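Local coordinates for thiamine-binding periplasmic protein (Escherichia coli, PDB 2QRY), which binds thiamine, thiamine phosphate and thiamine diphosphate with high affinity as the periplasmic component of the ThiBPQ ABC transporter, which imports thiamine, at residues A[243-248]-A[303-308]. Sequence-based numbering, arbitrary orientation.
Sequences HYLQVE and ATTLEF. With TPS (thiamin phosphate), chain E.
With CG of Y244 anti to the backbone N (chi1 -160°), the phenol runs along the 303-308 chain, and its OH accepts the N-H of F308 (N to OH 2.9 Å) in a nearly straight bond. Tyrosine suits this place because its ring gives a flat face to L306 O and the CA of E307, the latter a CH-pi contact 4.0 Å from the centroid, while the hydroxyl bonds the chain beyond. The F308 side chain crosses that of Y244 at about a right angle, with CD1 3.7 Å from CE2 of Y244, in the tyrosine plane. The hydroxyl is also hydrogen-bonded to OD1 of N88 and thus ties two loops together.

The backbones pair as parallel strands: H243 N bonds to T304 O, L306 N to H243 O at 2.7 Å, and L245 N to L306 O. T305 likewise turns CG2 anti to its own N, and this methyl meets L245 CB at 3.6 Å; a beta-branched residue offers the leucine a methyl at an exposed position.

Strand 305-306 thereby adds a short parallel partner to strand 243-252, which also pairs antiparallel with 81-86 and 121-133. Farther along it, E248 reaches the thiamin phosphate. Apolar residues suit the segment leading into helix 310-328, since L172 of helix 165-178 packs against F308, as against Y244, and W173 against L306.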
ATOM      1  N   HIS A 243     -12.665   0.634  -7.769  1.00 20.93           N
ATOM      2  CA  HIS A 243     -11.354   0.249  -7.255  1.00 20.64           C
ATOM      3  C   HIS A 243     -11.300  -0.013  -5.750  1.00 21.33           C
ATOM      4  O   HIS A 243     -12.068   0.565  -4.971  1.00 20.69           O
ATOM      5  CB  HIS A 243     -10.337   1.319  -7.640  1.00 20.42           C
ATOM      6  CG  HIS A 243     -10.169   1.466  -9.121  1.00 22.05           C
ATOM      7  ND1 HIS A 243      -8.975   1.214  -9.765  1.00 21.23           N
ATOM      8  CD2 HIS A 243     -11.061   1.772 -10.092  1.00 20.66           C
ATOM      9  CE1 HIS A 243      -9.142   1.356 -11.068  1.00 20.23           C
ATOM     10  NE2 HIS A 243     -10.398   1.692 -11.293  1.00 21.02           N
ATOM     11  N   TYR A 244     -10.384  -0.894  -5.356  1.00 20.40           N
ATOM     12  CA  TYR A 244     -10.219  -1.266  -3.959  1.00 21.01           C
ATOM     13  C   TYR A 244      -9.424  -0.214  -3.202  1.00 20.81           C
ATOM     14  O   TYR A 244      -8.392   0.259  -3.670  1.00 19.99           O
ATOM     15  CB  TYR A 244      -9.532  -2.632  -3.852  1.00 20.77           C
ATOM     16  CG  TYR A 244      -9.754  -3.306  -2.518  1.00 20.03           C
ATOM     17  CD1 TYR A 244      -9.122  -2.840  -1.362  1.00 20.86           C
ATOM     18  CD2 TYR A 244     -10.624  -4.397  -2.400  1.00 19.35           C
ATOM     19  CE1 TYR A 244      -9.348  -3.444  -0.116  1.00 19.85           C
ATOM     20  CE2 TYR A 244     -10.856  -5.007  -1.166  1.00 18.06           C
ATOM     21  CZ  TYR A 244     -10.214  -4.525  -0.029  1.00 19.20           C
ATOM     22  OH  TYR A 244     -10.429  -5.124   1.192  1.00 20.63           O
ATOM     23  N   LEU A 245      -9.916   0.137  -2.019  1.00 20.64           N
ATOM     24  CA  LEU A 245      -9.287   1.159  -1.196  1.00 20.91           C
ATOM     25  C   LEU A 245      -8.242   0.646  -0.231  1.00 22.02           C
ATOM     26  O   LEU A 245      -8.432  -0.384   0.425  1.00 22.40           O
ATOM     27  CB  LEU A 245     -10.352   1.913  -0.396  1.00 21.27           C
ATOM     28  CG  LEU A 245      -9.861   2.830   0.734  1.00 22.60           C
ATOM     29  CD1 LEU A 245      -9.158   4.055   0.168  1.00 21.96           C
ATOM     30  CD2 LEU A 245     -11.060   3.261   1.574  1.00 24.80           C
ATOM     31  N   GLN A 246      -7.135   1.377  -0.143  1.00 22.07           N
ATOM     32  CA  GLN A 246      -6.079   1.033   0.789  1.00 21.01           C
ATOM     33  C   GLN A 246      -5.808   2.220   1.703  1.00 21.91           C
ATOM     34  O   GLN A 246      -5.670   3.357   1.249  1.00 22.24           O
ATOM     35  CB  GLN A 246      -4.766   0.664   0.085  1.00 20.18           C
ATOM     36  CG  GLN A 246      -3.667   0.311   1.092  1.00 20.26           C
ATOM     37  CD  GLN A 246      -2.282   0.169   0.481  1.00 23.50           C
ATOM     38  OE1 GLN A 246      -1.761   1.100  -0.141  1.00 23.95           O
ATOM     39  NE2 GLN A 246      -1.672  -0.995   0.670  1.00 21.09           N
ATOM     40  N   VAL A 247      -5.745   1.941   2.998  1.00 21.99           N
ATOM     41  CA  VAL A 247      -5.431   2.952   3.984  1.00 22.68           C
ATOM     42  C   VAL A 247      -4.246   2.353   4.714  1.00 23.44           C
ATOM     43  O   VAL A 247      -4.392   1.365   5.428  1.00 24.66           O
ATOM     44  CB  VAL A 247      -6.580   3.174   4.996  1.00 23.28           C
ATOM     45  CG1 VAL A 247      -6.144   4.174   6.047  1.00 20.43           C
ATOM     46  CG2 VAL A 247      -7.832   3.665   4.278  1.00 21.67           C
ATOM     47  N   GLU A 248      -3.067   2.928   4.517  1.00 23.97           N
ATOM     48  CA  GLU A 248      -1.878   2.412   5.184  1.00 23.78           C
ATOM     49  C   GLU A 248      -1.886   2.898   6.620  1.00 22.80           C
ATOM     50  O   GLU A 248      -2.355   3.994   6.906  1.00 22.84           O
ATOM     51  CB  GLU A 248      -0.612   2.889   4.472  1.00 22.40           C
ATOM     52  CG  GLU A 248      -0.594   2.568   2.996  1.00 20.93           C
ATOM     53  CD  GLU A 248       0.788   2.692   2.401  1.00 21.19           C
ATOM     54  OE1 GLU A 248       1.519   1.673   2.375  1.00 22.18           O
ATOM     55  OE2 GLU A 248       1.148   3.813   1.975  1.00 21.13           O
ATOM     56  N   ALA A 303     -14.846   6.468  -9.035  1.00 31.63           N
ATOM     57  CA  ALA A 303     -16.170   6.757  -8.498  1.00 33.44           C
ATOM     58  C   ALA A 303     -16.489   5.804  -7.354  1.00 33.58           C
ATOM     59  O   ALA A 303     -16.567   6.208  -6.194  1.00 33.44           O
ATOM     60  CB  ALA A 303     -17.217   6.617  -9.592  1.00 33.82           C
ATOM     61  N   THR A 304     -16.667   4.535  -7.706  1.00 34.22           N
ATOM     62  CA  THR A 304     -16.984   3.482  -6.756  1.00 34.29           C
ATOM     63  C   THR A 304     -15.743   2.940  -6.051  1.00 35.38           C
ATOM     64  O   THR A 304     -14.744   2.612  -6.692  1.00 34.78           O
ATOM     65  CB  THR A 304     -17.693   2.313  -7.465  1.00 33.84           C
ATOM     66  OG1 THR A 304     -18.968   2.749  -7.952  1.00 33.99           O
ATOM     67  CG2 THR A 304     -17.875   1.141  -6.514  1.00 33.37           C
ATOM     68  N   THR A 305     -15.824   2.853  -4.728  1.00 35.92           N
ATOM     69  CA  THR A 305     -14.739   2.337  -3.905  1.00 36.91           C
ATOM     70  C   THR A 305     -15.134   0.960  -3.364  1.00 35.55           C
ATOM     71  O   THR A 305     -16.272   0.755  -2.953  1.00 35.80           O
ATOM     72  CB  THR A 305     -14.446   3.291  -2.728  1.00 39.29           C
ATOM     73  OG1 THR A 305     -13.706   4.422  -3.208  1.00 41.46           O
ATOM     74  CG2 THR A 305     -13.655   2.584  -1.639  1.00 39.89           C
ATOM     75  N   LEU A 306     -14.191   0.021  -3.375  1.00 33.70           N
ATOM     76  CA  LEU A 306     -14.446  -1.338  -2.900  1.00 31.23           C
ATOM     77  C   LEU A 306     -13.553  -1.681  -1.717  1.00 31.22           C
ATOM     78  O   LEU A 306     -12.359  -1.375  -1.724  1.00 31.03           O
ATOM     79  CB  LEU A 306     -14.186  -2.346  -4.019  1.00 31.01           C
ATOM     80  CG  LEU A 306     -15.015  -2.226  -5.297  1.00 30.65           C
ATOM     81  CD1 LEU A 306     -14.452  -3.158  -6.345  1.00 28.50           C
ATOM     82  CD2 LEU A 306     -16.477  -2.553  -5.002  1.00 31.73           C
ATOM     83  N   GLU A 307     -14.133  -2.341  -0.716  1.00 30.00           N
ATOM     84  CA  GLU A 307     -13.387  -2.720   0.477  1.00 28.67           C
ATOM     85  C   GLU A 307     -14.064  -3.827   1.291  1.00 28.08           C
ATOM     86  O   GLU A 307     -15.292  -3.883   1.392  1.00 26.75           O
ATOM     87  CB  GLU A 307     -13.188  -1.479   1.358  1.00 29.14           C
ATOM     88  CG  GLU A 307     -12.484  -1.723   2.686  1.00 32.13           C
ATOM     89  CD  GLU A 307     -12.443  -0.474   3.563  1.00 33.51           C
ATOM     90  OE1 GLU A 307     -13.504   0.150   3.755  1.00 36.06           O
ATOM     91  OE2 GLU A 307     -11.357  -0.112   4.068  1.00 35.73           O
ATOM     92  N   PHE A 308     -13.246  -4.725   1.842  1.00 26.84           N
ATOM     93  CA  PHE A 308     -13.731  -5.796   2.706  1.00 22.99           C
ATOM     94  C   PHE A 308     -13.455  -5.278   4.102  1.00 23.28           C
ATOM     95  O   PHE A 308     -12.611  -4.403   4.273  1.00 22.51           O
ATOM     96  CB  PHE A 308     -12.930  -7.082   2.526  1.00 20.64           C
ATOM     97  CG  PHE A 308     -13.348  -7.904   1.359  1.00 19.07           C
ATOM     98  CD1 PHE A 308     -12.501  -8.055   0.262  1.00 17.23           C
ATOM     99  CD2 PHE A 308     -14.584  -8.544   1.354  1.00 16.63           C
ATOM    100  CE1 PHE A 308     -12.881  -8.835  -0.828  1.00 16.16           C
ATOM    101  CE2 PHE A 308     -14.977  -9.331   0.269  1.00 14.71           C
ATOM    102  CZ  PHE A 308     -14.124  -9.476  -0.824  1.00 16.27           C
TER
HETATM  103  CM2 TPS E 400       5.357   5.823  -8.651  1.00 16.66           C
HETATM  104  N3  TPS E 400       3.390   2.753  -3.182  1.00 21.75           N
HETATM  105  C2  TPS E 400       4.195   2.040  -3.945  1.00 22.35           C
HETATM  106  S1  TPS E 400       4.310   0.522  -3.137  1.00 22.37           S
HETATM  107  C5  TPS E 400       3.248   0.896  -1.772  1.00 21.14           C
HETATM  108  C4  TPS E 400       2.882   2.196  -2.047  1.00 21.84           C
HETATM  109  CM4 TPS E 400       1.942   2.952  -1.115  1.00 22.85           C
HETATM  110  C6  TPS E 400       2.919  -0.070  -0.677  1.00 23.99           C
HETATM  111  C7  TPS E 400       3.815  -1.250  -1.054  1.00 25.37           C
HETATM  112  O7  TPS E 400       3.683  -2.380  -0.200  1.00 31.10           O
HETATM  113  N1A TPS E 400       3.503   4.986  -7.268  1.00 18.69           N
HETATM  114  C2A TPS E 400       4.772   5.401  -7.323  1.00 18.59           C
HETATM  115  N3A TPS E 400       5.528   5.445  -6.228  1.00 15.76           N
HETATM  116  C4A TPS E 400       5.044   5.073  -5.024  1.00 17.52           C
HETATM  117  N4A TPS E 400       5.854   5.125  -3.904  1.00 17.56           N
HETATM  118  C5A TPS E 400       3.689   4.623  -4.924  1.00 19.40           C
HETATM  119  C6A TPS E 400       2.940   4.598  -6.113  1.00 19.13           C
HETATM  120  C7A TPS E 400       3.043   4.171  -3.592  1.00 19.07           C
HETATM  121  P1  TPS E 400       4.709  -3.496  -0.761  1.00 24.68           P
HETATM  122  O1  TPS E 400       4.413  -3.762  -2.264  1.00 27.25           O
HETATM  123  O2  TPS E 400       4.635  -4.827   0.093  1.00 31.77           O
HETATM  124  O3  TPS E 400       6.142  -2.934  -0.647  1.00 24.66           O